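Local atomic coordinates of hypothetical protein Atu1826 (Agrobacterium tumefaciens, PDB entry 2I3D), a protein that is of unknown function but is probably a hydrolase of the alpha/beta-hydrolase fold, related in sequence to X-Pro dipeptidyl-peptidases of the S15 family. Residues G128-A133 against A153-T158; D179-E184 against N211-G216; E147-I152 against G171-G176. All blocks are in the same frame, centred on the assembly; numbering follows the deposited sequence.

Overall arrangement
The three contacts rise from the core of an alpha/beta-hydrolase sheet to its probable active site. Contact 3 pairs the parallel strands 146-152 and 171-176. Contact 1, centred about 10 Å from the centre of contact 3, packs the turn between strand 124-129 and helix 131-142 against the loop after strand 146-152; Ser130 N is 2.8 Å from Ile152 O, and Ala153 N 2.8 Å from Ile174 O. Contact 2 joins the loops after strands 171-176 and 202-207, about 11 Å from contact 1 between centres. Ser130 OG and His212 NE2, 2.6 Å apart, link contacts 1 and 2 in a probable Ser-His-Asp triad completed by Asp179. Phe214 CE2 of contact 2 lies 3.5 Å from Ile152 CG2.

Contact 1: residues G128-A133 against A153-T158; sequences GYSFGA and APQPNT
Ser130, Ala153 and Gln155 meet at what appears to be the nucleophile elbow of an alpha/beta hydrolase, the sharp GxSxG turn between strand 124-129 and helix 131-142. Ser130 sits at its apex with a positive phi of 64°, the strained backbone usual for such a nucleophile. The loop 153-158, which leaves the end of the neighbouring strand, packs along one flank of the turn. Ala153 lends its carbonyl: Ser130 CA lies 3.3 Å from Ala153 O in a nearly straight CA-H...O contact, and this buried oxygen has no conventional hydrogen-bond partner in the model. The methyl of Ala153 meets the Tyr129 ring at its edge, with CB 3.8 Å from CE1. Farther along the loop, Gln155 holds CG anti to its carbonyl carbon (chi1 -57°), and the chain, extended beyond it, lays the amide alongside the serine, its CD 3.4 Å from Ser130 OG. That approach is packing, for the hydroxyl is hydrogen-bonded to His212 and its angle to Gln155 NE2 is poor. Gln155 NE2 also stands 3.1 Å from Phe131 N, a pairing of two donors that cannot bond. One water bridges the two segments: it donates to Ser130 O and accepts from Gln155 N and NE2, tying loop to elbow. Nearer the helix, Ala133 CB rests against Pro154, 4.4 Å from its CB.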
loop_
_atom_site.group_PDB
_atom_site.type_symbol
_atom_site.label_atom_id
_atom_site.label_comp_id
_atom_site.label_asym_id
_atom_site.label_seq_id
_atom_site.Cartn_x
_atom_site.Cartn_y
_atom_site.Cartn_z
ATOM N N GLY B 128 -14.756 2.111 -0.216
ATOM C CA GLY B 128 -13.954 1.714 0.946
ATOM C C GLY B 128 -13.207 0.411 0.694
ATOM O O GLY B 128 -13.712 -0.450 -0.008
ATOM N N TYR B 129 -12.025 0.263 1.286
ATOM C CA TYR B 129 -11.220 -0.950 1.108
ATOM C C TYR B 129 -10.995 -1.605 2.463
ATOM O O TYR B 129 -10.524 -0.963 3.411
ATOM C CB TYR B 129 -9.904 -0.513 0.413
ATOM C CG TYR B 129 -8.853 -1.581 0.338
ATOM C CD1 TYR B 129 -9.193 -2.933 0.224
ATOM C CD2 TYR B 129 -7.496 -1.228 0.374
ATOM C CE1 TYR B 129 -8.159 -3.950 0.188
ATOM C CE2 TYR B 129 -6.493 -2.204 0.349
ATOM C CZ TYR B 129 -6.826 -3.533 0.261
ATOM O OH TYR B 129 -5.771 -4.412 0.200
ATOM N N SER B 130 -11.378 -2.880 2.571
ATOM C CA SER B 130 -11.204 -3.660 3.759
ATOM C C SER B 130 -12.028 -3.063 4.925
ATOM O O SER B 130 -13.244 -2.881 4.775
ATOM C CB SER B 130 -9.708 -3.826 4.076
ATOM O OG SER B 130 -9.474 -4.894 4.987
ATOM N N PHE B 131 -11.387 -2.745 6.064
ATOM C CA PHE B 131 -12.114 -2.064 7.157
ATOM C C PHE B 131 -12.865 -0.812 6.620
ATOM O O PHE B 131 -13.989 -0.513 7.037
ATOM C CB PHE B 131 -11.107 -1.697 8.240
ATOM C CG PHE B 131 -11.646 -0.799 9.347
ATOM C CD1 PHE B 131 -12.162 -1.348 10.505
ATOM C CD2 PHE B 131 -11.470 0.576 9.273
ATOM C CE1 PHE B 131 -12.572 -0.509 11.544
ATOM C CE2 PHE B 131 -11.872 1.424 10.305
ATOM C CZ PHE B 131 -12.430 0.881 11.421
ATOM N N GLY B 132 -12.236 -0.076 5.692
ATOM C CA GLY B 132 -12.871 1.070 5.065
ATOM C C GLY B 132 -14.203 0.739 4.380
ATOM O O GLY B 132 -15.076 1.599 4.340
ATOM N N ALA B 133 -14.355 -0.492 3.845
ATOM C CA ALA B 133 -15.619 -0.860 3.180
ATOM C C ALA B 133 -16.696 -1.022 4.262
ATOM O O ALA B 133 -17.890 -0.765 4.013
ATOM C CB ALA B 133 -15.454 -2.166 2.415
ATOM N N ALA B 153 -12.856 -5.829 -0.953
ATOM C CA ALA B 153 -12.381 -6.763 0.100
ATOM C C ALA B 153 -13.084 -6.579 1.453
ATOM O O ALA B 153 -12.411 -6.469 2.476
ATOM C CB ALA B 153 -10.833 -6.670 0.324
ATOM N N PRO B 154 -14.416 -6.611 1.476
ATOM C CA PRO B 154 -15.114 -6.484 2.770
ATOM C C PRO B 154 -14.865 -7.739 3.653
ATOM O O PRO B 154 -14.528 -8.814 3.101
ATOM C CB PRO B 154 -16.581 -6.401 2.340
ATOM C CG PRO B 154 -16.665 -7.294 1.119
ATOM C CD PRO B 154 -15.329 -6.964 0.371
ATOM N N GLN B 155 -15.012 -7.631 4.992
ATOM C CA GLN B 155 -14.595 -8.710 5.881
ATOM C C GLN B 155 -15.795 -9.057 6.754
ATOM O O GLN B 155 -15.819 -8.756 7.947
ATOM C CB GLN B 155 -13.452 -8.246 6.800
ATOM C CG GLN B 155 -12.216 -7.723 6.095
ATOM C CD GLN B 155 -11.476 -6.784 7.029
ATOM O OE1 GLN B 155 -10.423 -7.120 7.630
ATOM N NE2 GLN B 155 -12.033 -5.596 7.170
ATOM N N PRO B 156 -16.826 -9.675 6.163
ATOM C CA PRO B 156 -18.047 -9.932 6.978
ATOM C C PRO B 156 -17.921 -11.081 8.013
ATOM O O PRO B 156 -18.866 -11.312 8.796
ATOM C CB PRO B 156 -19.097 -10.337 5.934
ATOM C CG PRO B 156 -18.268 -10.886 4.710
ATOM C CD PRO B 156 -16.951 -10.099 4.750
ATOM N N ASN B 157 -16.786 -11.780 8.006
ATOM C CA ASN B 157 -16.448 -12.745 9.034
ATOM C C ASN B 157 -15.806 -12.067 10.256
ATOM O O ASN B 157 -15.764 -12.663 11.321
ATOM C CB ASN B 157 -15.495 -13.846 8.461
ATOM C CG ASN B 157 -14.192 -13.275 7.834
ATOM O OD1 ASN B 157 -14.156 -12.149 7.357
ATOM N ND2 ASN B 157 -13.087 -14.076 7.887
ATOM N N THR B 158 -15.303 -10.833 10.086
ATOM C CA THR B 158 -14.594 -10.103 11.158
ATOM C C THR B 158 -15.407 -8.931 11.709
ATOM O O THR B 158 -15.314 -8.601 12.919
ATOM C CB THR B 158 -13.262 -9.526 10.582
ATOM O OG1 THR B 158 -12.494 -10.587 10.002
ATOM C CG2 THR B 158 -12.473 -8.776 11.670
HETATM O O HOH W 1 -14.510 -4.993 6.038
#

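Contact 2: residues D179-E184 against N211-G216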
loop_
_atom_site.group_PDB
_atom_site.type_symbol
_atom_site.label_atom_id
_atom_site.label_comp_id
_atom_site.label_asym_id
_atom_site.label_seq_id
_atom_site.Cartn_x
_atom_site.Cartn_y
_atom_site.Cartn_z
ATOM N N ASP B 179 -8.027 -14.705 -1.138
ATOM C CA ASP B 179 -8.086 -13.887 0.076
ATOM C C ASP B 179 -8.219 -14.814 1.304
ATOM O O ASP B 179 -9.235 -15.519 1.447
ATOM C CB ASP B 179 -9.267 -12.905 -0.036
ATOM C CG ASP B 179 -9.303 -11.899 1.068
ATOM O OD1 ASP B 179 -8.794 -12.144 2.177
ATOM O OD2 ASP B 179 -9.884 -10.817 0.837
ATOM N N LYS B 180 -7.196 -14.826 2.164
ATOM C CA LYS B 180 -7.263 -15.665 3.380
ATOM C C LYS B 180 -7.733 -14.883 4.605
ATOM O O LYS B 180 -8.043 -15.487 5.667
ATOM C CB LYS B 180 -5.883 -16.316 3.655
ATOM C CG LYS B 180 -5.572 -17.378 2.591
ATOM C CD LYS B 180 -4.286 -18.122 2.865
ATOM C CE LYS B 180 -3.905 -18.986 1.648
ATOM N NZ LYS B 180 -4.890 -20.096 1.364
ATOM N N VAL B 181 -7.751 -13.554 4.471
ATOM C CA VAL B 181 -8.278 -12.634 5.504
ATOM C C VAL B 181 -9.819 -12.700 5.569
ATOM O O VAL B 181 -10.423 -12.853 6.652
ATOM C CB VAL B 181 -7.818 -11.181 5.280
ATOM C CG1 VAL B 181 -8.529 -10.244 6.266
ATOM C CG2 VAL B 181 -6.270 -11.034 5.447
ATOM N N ALA B 182 -10.435 -12.575 4.389
ATOM C CA ALA B 182 -11.894 -12.632 4.231
ATOM C C ALA B 182 -12.194 -13.590 3.077
ATOM O O ALA B 182 -12.245 -13.166 1.917
ATOM C CB ALA B 182 -12.426 -11.221 3.922
ATOM N N PRO B 183 -12.268 -14.908 3.367
ATOM C CA PRO B 183 -12.468 -15.918 2.320
ATOM C C PRO B 183 -13.729 -15.732 1.467
ATOM O O PRO B 183 -14.689 -15.107 1.886
ATOM C CB PRO B 183 -12.545 -17.222 3.110
ATOM C CG PRO B 183 -11.612 -16.924 4.326
ATOM C CD PRO B 183 -12.034 -15.542 4.695
ATOM N N GLU B 184 -13.691 -16.316 0.279
ATOM C CA GLU B 184 -14.785 -16.215 -0.684
ATOM C C GLU B 184 -16.071 -16.647 -0.058
ATOM O O GLU B 184 -17.101 -16.059 -0.323
ATOM C CB GLU B 184 -14.573 -17.202 -1.834
ATOM C CG GLU B 184 -13.737 -16.796 -2.951
ATOM C CD GLU B 184 -13.961 -17.768 -4.115
ATOM O OE1 GLU B 184 -13.270 -18.777 -4.156
ATOM O OE2 GLU B 184 -14.876 -17.554 -4.925
ATOM N N ASN B 211 -5.366 -11.863 -3.533
ATOM C CA ASN B 211 -5.462 -12.017 -2.096
ATOM C C ASN B 211 -6.134 -10.787 -1.492
ATOM O O ASN B 211 -6.717 -9.999 -2.245
ATOM C CB ASN B 211 -4.101 -12.370 -1.448
ATOM C CG ASN B 211 -3.029 -11.299 -1.642
ATOM O OD1 ASN B 211 -1.783 -11.525 -1.308
ATOM N ND2 ASN B 211 -3.434 -10.148 -2.115
ATOM N N HIS B 212 -6.078 -10.626 -0.151
ATOM C CA HIS B 212 -6.736 -9.470 0.477
ATOM C C HIS B 212 -6.132 -8.150 0.020
ATOM O O HIS B 212 -6.760 -7.108 0.100
ATOM C CB HIS B 212 -6.671 -9.560 2.006
ATOM C CG HIS B 212 -7.646 -8.658 2.702
ATOM N ND1 HIS B 212 -9.016 -8.858 2.631
ATOM C CD2 HIS B 212 -7.463 -7.581 3.494
ATOM C CE1 HIS B 212 -9.633 -7.910 3.320
ATOM N NE2 HIS B 212 -8.711 -7.139 3.879
ATOM N N PHE B 213 -4.884 -8.213 -0.433
ATOM C CA PHE B 213 -4.099 -7.031 -0.844
ATOM C C PHE B 213 -4.036 -6.875 -2.362
ATOM O O PHE B 213 -3.453 -5.909 -2.857
ATOM C CB PHE B 213 -2.729 -7.166 -0.228
ATOM C CG PHE B 213 -2.811 -7.565 1.214
ATOM C CD1 PHE B 213 -3.283 -6.658 2.143
ATOM C CD2 PHE B 213 -2.602 -8.877 1.582
ATOM C CE1 PHE B 213 -3.445 -7.024 3.493
ATOM C CE2 PHE B 213 -2.764 -9.280 2.918
ATOM C CZ PHE B 213 -3.187 -8.344 3.881
ATOM N N PHE B 214 -4.789 -7.726 -3.082
ATOM C CA PHE B 214 -4.769 -7.726 -4.557
ATOM C C PHE B 214 -3.322 -7.685 -5.060
ATOM O O PHE B 214 -3.034 -7.047 -6.085
ATOM C CB PHE B 214 -5.614 -6.581 -5.105
ATOM C CG PHE B 214 -7.047 -6.725 -4.745
ATOM C CD1 PHE B 214 -7.923 -7.400 -5.607
ATOM C CD2 PHE B 214 -7.504 -6.279 -3.498
ATOM C CE1 PHE B 214 -9.312 -7.590 -5.246
ATOM C CE2 PHE B 214 -8.831 -6.458 -3.130
ATOM C CZ PHE B 214 -9.737 -7.127 -3.984
ATOM N N ASN B 215 -2.421 -8.411 -4.386
ATOM C CA ASN B 215 -1.032 -8.372 -4.844
ATOM C C ASN B 215 -0.939 -8.941 -6.265
ATOM O O ASN B 215 -1.353 -10.063 -6.522
ATOM C CB ASN B 215 -0.103 -9.161 -3.915
ATOM C CG ASN B 215 0.088 -8.482 -2.573
ATOM O OD1 ASN B 215 0.235 -7.230 -2.467
ATOM N ND2 ASN B 215 0.099 -9.283 -1.539
ATOM N N GLY B 216 -0.348 -8.151 -7.162
ATOM C CA GLY B 216 -0.194 -8.542 -8.568
ATOM C C GLY B 216 -1.496 -8.435 -9.335
ATOM O O GLY B 216 -1.557 -8.815 -10.527
HETATM O O HOH W 2 -9.887 -9.747 -1.733
#
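With CG anti to the backbone N in both residues, chi1 -172° in Asp179 and -163° in His212, the carboxylate and the imidazole run side by side in the same direction and meet through their polar ends. His212 ND1 donates to Asp179 OD2 at 2.8 Å in a fairly straight bond. The oxygen lies close to the ring plane and is approached on its syn side, slightly out of the carboxylate plane, although the two planes are turned 63° apart. Further bonds steady the carboxylate: Ala182 N gives OD1 an almost straight bond of 2.8 Å from above the carboxylate plane, closing an Asx motif, and a water donates to both OD2 and Asn211 O. Val181 crosses the histidine at about a right angle and sets CG1 over the centre of one ring face, 3.8 Å from the centroid, as a CH-pi contact. Its other methyl, CG2, lies 4.4 Å from CZ of Phe213, which packs on Asn64 of the second subunit. Gripped by Asp179 at ND1, the imidazole turns NE2 to Ser130 OG, a charge-relay arrangement like that of serine hydrolases. This is consistent with an Asp179-His212 pair orienting the imidazole and helping it activate the serine.

Contact 3: residues E147-I152 against G171-G176; sequences EGFMSI and GLIING
Two neighbouring parallel strands of the central alpha/beta-hydrolase sheet, 146-152 and 171-176, run side by side here, the axes of the two short segments 4.7 Å apart and 3° from parallel. Hydrogen bonds alternate along the seam. Leu172 N donates to Phe149 O at 3.0 Å, Ser151 N to Leu172 O at 2.8 Å, and Ile174 N to Ser151 O at 3.0 Å. In Phe149, CG stands between the backbone N and the carbonyl carbon, chi1 65°, which folds the ring back across the neighbouring strand. One face of the ring then covers Gly171, whose CA lies 3.5 Å from the centroid in a CH-pi contact, while the ring edge meets Ile173 CG1 4.0 Å from CE1. On the other face of the sheet, Ile152 and Ile174 point the same way, and CG1 of Ile152 touches CG2 of Ile174 at 3.7 Å. Met150, a selenomethionine, and Leu172 pack beside each other on that same face. Helices cover both faces of this strand pair: helix 131-142 packs on Phe149 and Ser151, helix 218-233 on Met150, Leu172 and Ile174, and strands 124-129 and 202-207 continue the sheet to either side.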
loop_
_atom_site.group_PDB
_atom_site.type_symbol
_atom_site.label_atom_id
_atom_site.label_comp_id
_atom_site.label_asym_id
_atom_site.label_seq_id
_atom_site.Cartn_x
_atom_site.Cartn_y
_atom_site.Cartn_z
ATOM N N GLU B 147 -25.709 7.430 -3.206
ATOM C CA GLU B 147 -26.477 6.648 -4.192
ATOM C C GLU B 147 -25.704 5.497 -4.835
ATOM O O GLU B 147 -26.261 4.722 -5.627
ATOM C CB GLU B 147 -27.101 7.557 -5.253
ATOM C CG GLU B 147 -26.134 8.242 -6.174
ATOM C CD GLU B 147 -26.855 9.104 -7.207
ATOM O OE1 GLU B 147 -26.665 8.864 -8.409
ATOM O OE2 GLU B 147 -27.636 10.005 -6.799
ATOM N N GLY B 148 -24.436 5.353 -4.453
ATOM C CA GLY B 148 -23.628 4.235 -4.973
ATOM C C GLY B 148 -22.496 3.987 -4.018
ATOM O O GLY B 148 -22.046 4.900 -3.295
ATOM N N PHE B 149 -21.983 2.755 -4.066
ATOM C CA PHE B 149 -20.808 2.429 -3.271
ATOM C C PHE B 149 -19.928 1.431 -4.003
ATOM O O PHE B 149 -20.400 0.729 -4.918
ATOM C CB PHE B 149 -21.209 1.810 -1.916
ATOM C CG PHE B 149 -21.922 0.455 -2.052
ATOM C CD1 PHE B 149 -21.201 -0.736 -2.123
ATOM C CD2 PHE B 149 -23.323 0.387 -2.148
ATOM C CE1 PHE B 149 -21.850 -1.973 -2.264
ATOM C CE2 PHE B 149 -23.969 -0.835 -2.270
ATOM C CZ PHE B 149 -23.230 -2.021 -2.347
HETATM N N MSE B 150 -18.660 1.388 -3.573
HETATM C CA MSE B 150 -17.759 0.313 -3.928
HETATM C C MSE B 150 -17.206 -0.214 -2.615
HETATM O O MSE B 150 -16.757 0.606 -1.758
HETATM C CB MSE B 150 -16.616 0.853 -4.771
HETATM C CG MSE B 150 -17.069 1.348 -6.112
HETATM SE SE MSE B 150 -15.460 1.918 -7.073
HETATM C CE MSE B 150 -16.410 2.599 -8.632
ATOM N N SER B 151 -17.241 -1.542 -2.444
ATOM C CA SER B 151 -16.687 -2.187 -1.239
ATOM C C SER B 151 -15.670 -3.192 -1.722
ATOM O O SER B 151 -16.043 -4.226 -2.277
ATOM C CB SER B 151 -17.766 -2.883 -0.422
ATOM O OG SER B 151 -18.535 -1.930 0.238
ATOM N N ILE B 152 -14.395 -2.860 -1.531
ATOM C CA ILE B 152 -13.280 -3.661 -1.994
ATOM C C ILE B 152 -12.816 -4.514 -0.786
ATOM O O ILE B 152 -12.456 -3.971 0.272
ATOM C CB ILE B 152 -12.129 -2.793 -2.472
ATOM C CG1 ILE B 152 -12.564 -1.993 -3.705
ATOM C CG2 ILE B 152 -10.962 -3.696 -2.840
ATOM C CD1 ILE B 152 -13.534 -0.804 -3.489
ATOM N N GLY B 171 -24.506 -1.112 -5.742
ATOM C CA GLY B 171 -23.064 -0.864 -5.701
ATOM C C GLY B 171 -22.282 -2.109 -6.085
ATOM O O GLY B 171 -22.850 -3.158 -6.449
ATOM N N LEU B 172 -20.969 -1.982 -5.962
ATOM C CA LEU B 172 -20.001 -3.009 -6.370
ATOM C C LEU B 172 -19.329 -3.604 -5.132
ATOM O O LEU B 172 -18.847 -2.851 -4.264
ATOM C CB LEU B 172 -18.934 -2.319 -7.232
ATOM C CG LEU B 172 -17.721 -3.199 -7.599
ATOM C CD1 LEU B 172 -18.100 -4.324 -8.541
ATOM C CD2 LEU B 172 -16.640 -2.338 -8.206
ATOM N N ILE B 173 -19.265 -4.940 -5.078
ATOM C CA ILE B 173 -18.469 -5.634 -4.069
ATOM C C ILE B 173 -17.462 -6.411 -4.880
ATOM O O ILE B 173 -17.831 -7.148 -5.813
ATOM C CB ILE B 173 -19.329 -6.544 -3.171
ATOM C CG1 ILE B 173 -20.267 -5.680 -2.330
ATOM C CG2 ILE B 173 -18.456 -7.416 -2.289
ATOM C CD1 ILE B 173 -21.252 -6.445 -1.445
ATOM N N ILE B 174 -16.173 -6.250 -4.535
ATOM C CA ILE B 174 -15.147 -6.947 -5.310
ATOM C C ILE B 174 -14.134 -7.558 -4.347
ATOM O O ILE B 174 -13.701 -6.908 -3.393
ATOM C CB ILE B 174 -14.526 -6.011 -6.420
ATOM C CG1 ILE B 174 -13.436 -6.694 -7.219
ATOM C CG2 ILE B 174 -14.060 -4.673 -5.769
ATOM C CD1 ILE B 174 -13.365 -5.964 -8.612
ATOM N N ASN B 175 -13.819 -8.832 -4.559
ATOM C CA ASN B 175 -12.941 -9.579 -3.621
ATOM C C ASN B 175 -12.173 -10.597 -4.420
ATOM O O ASN B 175 -12.553 -10.922 -5.547
ATOM C CB ASN B 175 -13.713 -10.270 -2.475
ATOM C CG ASN B 175 -14.670 -11.396 -2.976
ATOM O OD1 ASN B 175 -14.589 -12.571 -2.555
ATOM N ND2 ASN B 175 -15.591 -11.027 -3.853
ATOM N N GLY B 176 -11.086 -11.067 -3.854
ATOM C CA GLY B 176 -10.286 -12.091 -4.538
ATOM C C GLY B 176 -10.508 -13.511 -4.043
ATOM O O GLY B 176 -10.769 -13.742 -2.862
#